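Local structure of AvrRxo1-ORF1 (4Z8T) at residues A112-E115 with I120-S123; K158-E163 with D167-L172; P188-L193 with K291-R296. The protein acts as a type III effector with a zeta-toxin-like polynucleotide kinase domain, probably phosphorylating a small molecule or nucleotide, and pairs with AvrRxo1-ORF2. All coordinates share one frame; numbering follows the deposited sequence.

Contact 1 (A112-E115 with I120-S123); sequences AKSE and IFSS
The carbonyl oxygen of A112, in the last turn of helix 108-113, receives two successive amides from the returning chain. I120 N makes the stronger hydrogen bond, 3.0 Å from A112 O and nearly straight at 167°, although the donor is tilted 35° from the carbonyl plane. F121 N supplies a second, weak bond to the same oxygen. One helix-end carbonyl thus ties down the turn that reverses the chain, two residues before S114 leaves the helix with positive phi.

The tight side lies around F121. Its backbone oxygen comes within 3.4 Å of A112 CB, while the CB atoms of A112 and F121, 4.5 Å apart, make a looser apolar contact. The phenyl ring is approached at its edge by the S114 hydroxyl, with OG 3.4 Å from CE2 of F121. That hydroxyl has its polar partners elsewhere, in L111 O and the guanidinium of R36. One ring face carries the CD1 methyl of I120, 3.2 Å above the plane and over the ring centre. I120 reaches it with CG1 between its own N and carbonyl carbon (chi1 54°), a strained placement followed by a second torsion off the staggered positions.

The other side is looser. I120 is otherwise exposed. The CA–CB bond of K113 points away from the returning chain and its side chain is exposed, so that it meets I120 through little more than a distant approach of backbone O to CG1.

The turn links helix 108-113 to helix 123-141, whose N-cap is S122; S122 OG caps a backbone N while Q125 OE1 receives S122 N, resembling a capping box. F121 packs on T6, I9 and Y10 of helix 6-10, and S123 lies against W97 of AvrRxo1-ORF2.

Contact 2 (K158-E163 with D167-L172); sequences KRLSRE and DSYIQL. With SO4 (sulfate ion), chain C.
K158 and Y169 belong to a strand-loop-helix unit of the P-loop kinase fold, and their contact links the start of the loop after strand 154-157 to the middle of the following helix, 163-176. K158 NZ donates to Y169 OH over 2.7 Å, arriving at the ring's edge near its plane. The lysine reaches this far because its chain is extended beyond CG, and the two side chains cross at about a right angle. L160 adds the apolar half: its CD2 methyl lies 3.6 Å from Y169 CE2, in an oblique position. Where the helix begins, D167 N bonds to E163 O at 2.8 Å, the ordinary helical bond of the first turn.

In the next shell, Y169 OH, which receives K158 NZ, is also hydrogen-bonded to E138 OE1, and K78 of the probable Walker A motif bonds to K158 O. The loop also holds a sulfate, probably from the crystallisation liquor: S161 gives it both its amide N, 2.9 Å from sulfate O1, and its OG, while R159 NH1 donates to sulfate O2. The ion may mimic a phosphate group, given the neighbouring probable P-loop. R159 is itself steadied by N73 and T74, and by S98 O of AvrRxo1-ORF2.

Y226 OH holds D167 OD1. The carboxylates of E163 and D167 would probably repel each other, but a water donates to both, 3.1 Å from E163 OE2 and 2.9 Å from D167 OD2.

Contact 3 (P188-L193 with K291-R296); sequences PLENSL and KELIDR
E190 meets the helix 291-298 through two of its residues, L293 and R296, which lie one turn apart on the same side. Before them, K291 pairs with D295 within its own helix, though the modelled contact is too short for its length to be trusted. E292 looks elsewhere, its carboxylate lying close to that of E292 in the second subunit. L293 then brings CD1 to 4.0 Å from E190 OE2, and also touches W322, whose NE1 makes a weak hydrogen bond to that same oxygen.

R296 completes the contact with an end-on, two-pronged salt bridge: NH1 donates to E190 OE1 at 2.8 Å and NH2 to E190 OE2 at 2.9 Å, both nearly straight and on the syn sides of the oxygens. Both acceptors lie in the guanidinium plane, yet the carboxylate is turned 32° against it. A bend at chi3 (56°) turns the arginine's end to face E190.

Helix 189-198, which follows strand 179-185 of the sheet, packs by L189 on helix 210-222 and by L193 on helix 322-331, while I294 packs against helix 304-315.

Overall arrangement
Contacts 1 and 2 are local, each closing a short span of chain in the zeta-toxin-like part of the protein, whereas contact 3 bridges 97 intervening residues to join two distant helices. Contact 2 has its centre about 12 Å from the centre of the chain, yet it is a surface contact beside the sheet and the probable P-loop; the centres of contacts 1 and 3, partly buried, lie about 20 and 22 Å from the chain centre. Chemistry differs accordingly: backbone amides on one carbonyl and a single phenyl ring in contact 1, polar side chains, sulfate and water with one leucine-tyrosine contact in contact 2, and a paired salt bridge in contact 3. The first two approach AvrRxo1-ORF2, while 291-296 faces the second copy of the protein.

Contact 1 (A112-E115 with I120-S123)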
loop_
_atom_site.group_PDB
_atom_site.type_symbol
_atom_site.label_atom_id
_atom_site.label_comp_id
_atom_site.label_asym_id
_atom_site.label_seq_id
_atom_site.Cartn_x
_atom_site.Cartn_y
_atom_site.Cartn_z
ATOM N N ALA A 112 0.646 -17.044 -37.387
ATOM C CA ALA A 112 0.892 -18.299 -36.683
ATOM C C ALA A 112 0.343 -19.502 -37.433
ATOM O O ALA A 112 0.913 -20.594 -37.349
ATOM C CB ALA A 112 0.319 -18.248 -35.264
ATOM N N LYS A 113 -0.756 -19.311 -38.156
ATOM C CA LYS A 113 -1.323 -20.399 -38.952
ATOM C C LYS A 113 -0.647 -20.503 -40.324
ATOM O O LYS A 113 -0.543 -21.601 -40.877
ATOM C CB LYS A 113 -2.861 -20.301 -39.061
ATOM C CG LYS A 113 -3.392 -19.113 -39.823
ATOM C CD LYS A 113 -4.940 -19.087 -39.898
ATOM C CE LYS A 113 -5.445 -18.200 -41.047
ATOM N NZ LYS A 113 -6.921 -18.194 -41.235
ATOM N N SER A 114 -0.185 -19.372 -40.863
ATOM C CA SER A 114 0.561 -19.365 -42.134
ATOM C C SER A 114 -0.218 -20.010 -43.290
ATOM O O SER A 114 0.374 -20.675 -44.159
ATOM C CB SER A 114 1.923 -20.046 -41.956
ATOM O OG SER A 114 2.751 -19.319 -41.059
ATOM N N GLU A 115 -1.537 -19.809 -43.284
ATOM C CA GLU A 115 -2.452 -20.330 -44.303
ATOM C C GLU A 115 -2.497 -21.851 -44.378
ATOM O O GLU A 115 -3.025 -22.407 -45.349
ATOM C CB GLU A 115 -2.136 -19.744 -45.680
ATOM C CG GLU A 115 -2.203 -18.228 -45.751
ATOM C CD GLU A 115 -1.924 -17.689 -47.139
ATOM O OE1 GLU A 115 -1.144 -18.317 -47.893
ATOM O OE2 GLU A 115 -2.498 -16.639 -47.491
ATOM N N ILE A 120 0.884 -23.232 -36.021
ATOM C CA ILE A 120 2.110 -23.994 -35.898
ATOM C C ILE A 120 3.281 -23.190 -35.335
ATOM O O ILE A 120 4.325 -23.756 -34.994
ATOM C CB ILE A 120 2.459 -24.649 -37.230
ATOM C CG1 ILE A 120 2.515 -23.605 -38.334
ATOM C CG2 ILE A 120 1.413 -25.692 -37.582
ATOM C CD1 ILE A 120 3.898 -23.153 -38.626
ATOM N N PHE A 121 3.107 -21.872 -35.239
ATOM C CA PHE A 121 4.084 -21.011 -34.578
ATOM C C PHE A 121 3.460 -20.416 -33.318
ATOM O O PHE A 121 2.257 -20.181 -33.274
ATOM C CB PHE A 121 4.497 -19.857 -35.488
ATOM C CG PHE A 121 5.211 -20.281 -36.733
ATOM C CD1 PHE A 121 6.371 -21.036 -36.661
ATOM C CD2 PHE A 121 4.743 -19.881 -37.981
ATOM C CE1 PHE A 121 7.040 -21.413 -37.829
ATOM C CE2 PHE A 121 5.406 -20.256 -39.149
ATOM C CZ PHE A 121 6.555 -21.018 -39.069
ATOM N N SER A 122 4.280 -20.168 -32.307
ATOM C CA SER A 122 3.795 -19.545 -31.075
ATOM C C SER A 122 3.671 -18.040 -31.255
ATOM O O SER A 122 4.224 -17.471 -32.199
ATOM C CB SER A 122 4.754 -19.827 -29.929
ATOM O OG SER A 122 5.982 -19.148 -30.112
ATOM N N SER A 123 2.947 -17.390 -30.350
ATOM C CA SER A 123 2.838 -15.935 -30.395
ATOM C C SER A 123 4.210 -15.283 -30.385
ATOM O O SER A 123 4.461 -14.342 -31.137
ATOM C CB SER A 123 2.010 -15.419 -29.213
ATOM O OG SER A 123 0.660 -15.822 -29.344
#

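Contact 2 (K158-E163 with D167-L172)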
loop_
_atom_site.group_PDB
_atom_site.type_symbol
_atom_site.label_atom_id
_atom_site.label_comp_id
_atom_site.label_asym_id
_atom_site.label_seq_id
_atom_site.Cartn_x
_atom_site.Cartn_y
_atom_site.Cartn_z
ATOM N N LYS A 158 -2.877 -0.184 -28.000
ATOM C CA LYS A 158 -1.570 -0.605 -27.517
ATOM C C LYS A 158 -1.505 -0.200 -26.064
ATOM O O LYS A 158 -2.330 0.596 -25.600
ATOM C CB LYS A 158 -0.448 0.117 -28.269
ATOM C CG LYS A 158 -0.332 -0.215 -29.747
ATOM C CD LYS A 158 0.853 0.540 -30.329
ATOM C CE LYS A 158 0.976 0.324 -31.818
ATOM N NZ LYS A 158 2.322 0.754 -32.283
ATOM N N ARG A 159 -0.521 -0.723 -25.341
ATOM C CA ARG A 159 -0.389 -0.357 -23.936
ATOM C C ARG A 159 -0.171 1.141 -23.757
ATOM O O ARG A 159 -0.738 1.749 -22.838
ATOM C CB ARG A 159 0.741 -1.138 -23.269
ATOM C CG ARG A 159 0.812 -0.908 -21.752
ATOM C CD ARG A 159 1.869 -1.760 -21.050
ATOM N NE ARG A 159 1.543 -3.181 -21.121
ATOM C CZ ARG A 159 2.058 -4.027 -22.005
ATOM N NH1 ARG A 159 2.925 -3.595 -22.906
ATOM N NH2 ARG A 159 1.686 -5.304 -22.003
ATOM N N LEU A 160 0.658 1.721 -24.637
ATOM C CA LEU A 160 0.959 3.158 -24.649
ATOM C C LEU A 160 1.442 3.639 -23.288
ATOM O O LEU A 160 1.044 4.713 -22.826
ATOM C CB LEU A 160 -0.252 3.981 -25.110
ATOM C CG LEU A 160 -0.806 3.642 -26.498
ATOM C CD1 LEU A 160 -2.122 4.353 -26.751
ATOM C CD2 LEU A 160 0.215 3.979 -27.587
ATOM N N SER A 161 2.307 2.860 -22.649
ATOM C CA SER A 161 2.672 3.172 -21.274
ATOM C C SER A 161 3.592 4.390 -21.196
ATOM O O SER A 161 3.316 5.327 -20.439
ATOM C CB SER A 161 3.241 1.948 -20.538
ATOM O OG SER A 161 4.408 1.416 -21.142
ATOM N N ARG A 162 4.636 4.413 -22.025
ATOM C CA ARG A 162 5.748 5.333 -21.784
ATOM C C ARG A 162 5.689 6.679 -22.491
ATOM O O ARG A 162 4.995 6.841 -23.498
ATOM C CB ARG A 162 7.070 4.632 -22.071
ATOM C CG ARG A 162 7.189 3.337 -21.301
ATOM C CD ARG A 162 8.607 2.841 -21.225
ATOM N NE ARG A 162 8.621 1.477 -20.719
ATOM C CZ ARG A 162 8.722 1.158 -19.436
ATOM N NH1 ARG A 162 8.714 -0.120 -19.077
ATOM N NH2 ARG A 162 8.832 2.108 -18.518
ATOM N N GLU A 163 6.423 7.645 -21.942
ATOM C CA GLU A 163 6.427 8.999 -22.476
ATOM C C GLU A 163 6.743 9.049 -23.963
ATOM O O GLU A 163 6.040 9.718 -24.722
ATOM C CB GLU A 163 7.403 9.895 -21.701
ATOM C CG GLU A 163 6.973 10.230 -20.291
ATOM C CD GLU A 163 7.857 11.285 -19.663
ATOM O OE1 GLU A 163 7.712 11.533 -18.447
ATOM O OE2 GLU A 163 8.692 11.868 -20.387
ATOM N N ASP A 167 4.285 10.676 -26.692
ATOM C CA ASP A 167 4.768 11.814 -27.476
ATOM C C ASP A 167 4.676 11.545 -28.974
ATOM O O ASP A 167 4.307 12.425 -29.753
ATOM C CB ASP A 167 6.230 12.133 -27.125
ATOM C CG ASP A 167 6.391 12.784 -25.765
ATOM O OD1 ASP A 167 5.385 13.244 -25.189
ATOM O OD2 ASP A 167 7.545 12.857 -25.280
ATOM N N SER A 168 5.031 10.328 -29.367
ATOM C CA SER A 168 5.027 9.949 -30.769
ATOM C C SER A 168 3.623 9.992 -31.346
ATOM O O SER A 168 3.434 10.494 -32.449
ATOM C CB SER A 168 5.664 8.569 -30.981
ATOM O OG SER A 168 4.785 7.520 -30.600
ATOM N N TYR A 169 2.631 9.502 -30.605
ATOM C CA TYR A 169 1.265 9.530 -31.126
ATOM C C TYR A 169 0.655 10.930 -31.125
ATOM O O TYR A 169 -0.119 11.268 -32.023
ATOM C CB TYR A 169 0.359 8.478 -30.445
ATOM C CG TYR A 169 0.646 7.103 -30.995
ATOM C CD1 TYR A 169 0.270 6.765 -32.290
ATOM C CD2 TYR A 169 1.342 6.161 -30.249
ATOM C CE1 TYR A 169 0.560 5.520 -32.817
ATOM C CE2 TYR A 169 1.637 4.916 -30.770
ATOM C CZ TYR A 169 1.235 4.601 -32.044
ATOM O OH TYR A 169 1.533 3.366 -32.563
ATOM N N ILE A 170 1.020 11.746 -30.137
ATOM C CA ILE A 170 0.596 13.144 -30.118
ATOM C C ILE A 170 1.185 13.849 -31.339
ATOM O O ILE A 170 0.494 14.587 -32.038
ATOM C CB ILE A 170 1.014 13.860 -28.810
ATOM C CG1 ILE A 170 0.124 13.400 -27.648
ATOM C CG2 ILE A 170 0.919 15.369 -28.966
ATOM C CD1 ILE A 170 0.560 13.914 -26.271
ATOM N N GLN A 171 2.464 13.602 -31.599
ATOM C CA GLN A 171 3.114 14.186 -32.771
ATOM C C GLN A 171 2.443 13.720 -34.061
ATOM O O GLN A 171 2.188 14.523 -34.952
ATOM C CB GLN A 171 4.597 13.844 -32.784
ATOM C CG GLN A 171 5.373 14.556 -33.875
ATOM C CD GLN A 171 6.863 14.319 -33.753
ATOM O OE1 GLN A 171 7.300 13.231 -33.365
ATOM N NE2 GLN A 171 7.654 15.339 -34.075
ATOM N N LEU A 172 2.131 12.429 -34.156
ATOM C CA LEU A 172 1.439 11.922 -35.333
ATOM C C LEU A 172 0.100 12.624 -35.518
ATOM O O LEU A 172 -0.247 13.019 -36.626
ATOM C CB LEU A 172 1.225 10.407 -35.221
ATOM C CG LEU A 172 0.722 9.689 -36.477
ATOM C CD1 LEU A 172 1.342 8.297 -36.562
ATOM C CD2 LEU A 172 -0.784 9.585 -36.494
HETATM S S SO4 C . 4.745 -0.510 -23.933
HETATM O O1 SO4 C . 3.727 0.487 -23.624
HETATM O O2 SO4 C . 4.904 -1.451 -22.828
HETATM O O3 SO4 C . 6.030 0.152 -24.177
HETATM O O4 SO4 C . 4.364 -1.242 -25.138
HETATM O O HOH W 1 9.138 13.556 -22.915
#

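Contact 3 (P188-L193 with K291-R296)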
loop_
_atom_site.group_PDB
_atom_site.type_symbol
_atom_site.label_atom_id
_atom_site.label_comp_id
_atom_site.label_asym_id
_atom_site.label_seq_id
_atom_site.Cartn_x
_atom_site.Cartn_y
_atom_site.Cartn_z
ATOM N N PRO A 188 -6.275 -3.373 -11.109
ATOM C CA PRO A 188 -5.209 -3.884 -10.247
ATOM C C PRO A 188 -4.428 -4.972 -10.969
ATOM O O PRO A 188 -4.994 -5.661 -11.827
ATOM C CB PRO A 188 -5.977 -4.490 -9.065
ATOM C CG PRO A 188 -7.264 -3.746 -9.027
ATOM C CD PRO A 188 -7.595 -3.387 -10.452
ATOM N N LEU A 189 -3.153 -5.115 -10.630
ATOM C CA LEU A 189 -2.300 -6.088 -11.299
ATOM C C LEU A 189 -2.887 -7.484 -11.245
ATOM O O LEU A 189 -2.860 -8.201 -12.236
ATOM C CB LEU A 189 -0.906 -6.076 -10.685
ATOM C CG LEU A 189 0.107 -7.106 -11.193
ATOM C CD1 LEU A 189 0.263 -7.057 -12.703
ATOM C CD2 LEU A 189 1.454 -6.839 -10.526
ATOM N N GLU A 190 -3.407 -7.870 -10.087
ATOM C CA GLU A 190 -3.998 -9.194 -9.968
ATOM C C GLU A 190 -5.161 -9.399 -10.938
ATOM O O GLU A 190 -5.384 -10.518 -11.438
ATOM C CB GLU A 190 -4.442 -9.432 -8.521
ATOM C CG GLU A 190 -4.364 -10.864 -8.084
ATOM C CD GLU A 190 -4.400 -10.999 -6.571
ATOM O OE1 GLU A 190 -5.090 -10.185 -5.918
ATOM O OE2 GLU A 190 -3.723 -11.909 -6.039
ATOM N N ASN A 191 -5.906 -8.333 -11.225
ATOM C CA ASN A 191 -7.013 -8.454 -12.169
ATOM C C ASN A 191 -6.488 -8.758 -13.558
ATOM O O ASN A 191 -7.087 -9.519 -14.303
ATOM C CB ASN A 191 -7.871 -7.182 -12.214
ATOM C CG ASN A 191 -8.838 -7.093 -11.056
ATOM O OD1 ASN A 191 -8.622 -7.711 -10.004
ATOM N ND2 ASN A 191 -9.924 -6.336 -11.241
ATOM N N SER A 192 -5.373 -8.135 -13.919
ATOM C CA SER A 192 -4.766 -8.421 -15.210
ATOM C C SER A 192 -4.240 -9.837 -15.269
ATOM O O SER A 192 -4.338 -10.480 -16.302
ATOM C CB SER A 192 -3.630 -7.440 -15.527
ATOM O OG SER A 192 -4.161 -6.162 -15.861
ATOM N N LEU A 193 -3.681 -10.325 -14.161
ATOM C CA LEU A 193 -3.135 -11.677 -14.143
ATOM C C LEU A 193 -4.252 -12.698 -14.347
ATOM O O LEU A 193 -4.126 -13.613 -15.172
ATOM C CB LEU A 193 -2.381 -11.945 -12.829
ATOM C CG LEU A 193 -1.164 -11.043 -12.553
ATOM C CD1 LEU A 193 -0.607 -11.281 -11.133
ATOM C CD2 LEU A 193 -0.056 -11.253 -13.570
ATOM N N LYS A 291 -6.790 -22.273 -2.676
ATOM C CA LYS A 291 -8.233 -22.152 -2.476
ATOM C C LYS A 291 -8.595 -20.765 -1.954
ATOM O O LYS A 291 -9.579 -20.162 -2.385
ATOM C CB LYS A 291 -8.745 -23.218 -1.497
ATOM C CG LYS A 291 -10.254 -23.163 -1.258
ATOM C CD LYS A 291 -10.649 -23.936 -0.004
ATOM C CE LYS A 291 -12.166 -24.031 0.156
ATOM N NZ LYS A 291 -12.834 -22.714 0.308
ATOM N N GLU A 292 -7.787 -20.262 -1.029
ATOM C CA GLU A 292 -8.059 -18.968 -0.419
ATOM C C GLU A 292 -8.040 -17.853 -1.455
ATOM O O GLU A 292 -8.969 -17.046 -1.516
ATOM C CB GLU A 292 -7.056 -18.681 0.698
ATOM C CG GLU A 292 -7.096 -17.255 1.238
ATOM C CD GLU A 292 -8.505 -16.714 1.409
ATOM O OE1 GLU A 292 -9.385 -17.434 1.943
ATOM O OE2 GLU A 292 -8.731 -15.555 0.997
ATOM N N LEU A 293 -6.989 -17.824 -2.269
ATOM C CA LEU A 293 -6.850 -16.807 -3.315
ATOM C C LEU A 293 -8.042 -16.845 -4.268
ATOM O O LEU A 293 -8.613 -15.803 -4.597
ATOM C CB LEU A 293 -5.528 -16.988 -4.075
ATOM C CG LEU A 293 -5.171 -16.000 -5.201
ATOM C CD1 LEU A 293 -3.664 -15.801 -5.290
ATOM C CD2 LEU A 293 -5.692 -16.457 -6.559
ATOM N N ILE A 294 -8.421 -18.041 -4.713
ATOM C CA ILE A 294 -9.561 -18.167 -5.613
ATOM C C ILE A 294 -10.835 -17.670 -4.928
ATOM O O ILE A 294 -11.591 -16.903 -5.510
ATOM C CB ILE A 294 -9.723 -19.612 -6.133
ATOM C CG1 ILE A 294 -8.454 -20.025 -6.895
ATOM C CG2 ILE A 294 -10.928 -19.718 -7.030
ATOM C CD1 ILE A 294 -8.413 -21.494 -7.293
ATOM N N ASP A 295 -11.048 -18.080 -3.680
ATOM C CA ASP A 295 -12.181 -17.577 -2.909
ATOM C C ASP A 295 -12.110 -16.066 -2.713
ATOM O O ASP A 295 -13.132 -15.391 -2.756
ATOM C CB ASP A 295 -12.249 -18.255 -1.537
ATOM C CG ASP A 295 -12.618 -19.719 -1.626
ATOM O OD1 ASP A 295 -13.042 -20.167 -2.719
ATOM O OD2 ASP A 295 -12.486 -20.417 -0.595
ATOM N N ARG A 296 -10.907 -15.544 -2.479
ATOM C CA ARG A 296 -10.733 -14.107 -2.270
ATOM C C ARG A 296 -11.147 -13.319 -3.507
ATOM O O ARG A 296 -11.855 -12.320 -3.396
ATOM C CB ARG A 296 -9.289 -13.767 -1.895
ATOM C CG ARG A 296 -9.027 -12.263 -1.797
ATOM C CD ARG A 296 -7.671 -11.947 -1.199
ATOM N NE ARG A 296 -6.564 -12.568 -1.924
ATOM C CZ ARG A 296 -5.982 -12.046 -3.003
ATOM N NH1 ARG A 296 -6.410 -10.895 -3.505
ATOM N NH2 ARG A 296 -4.972 -12.681 -3.587
#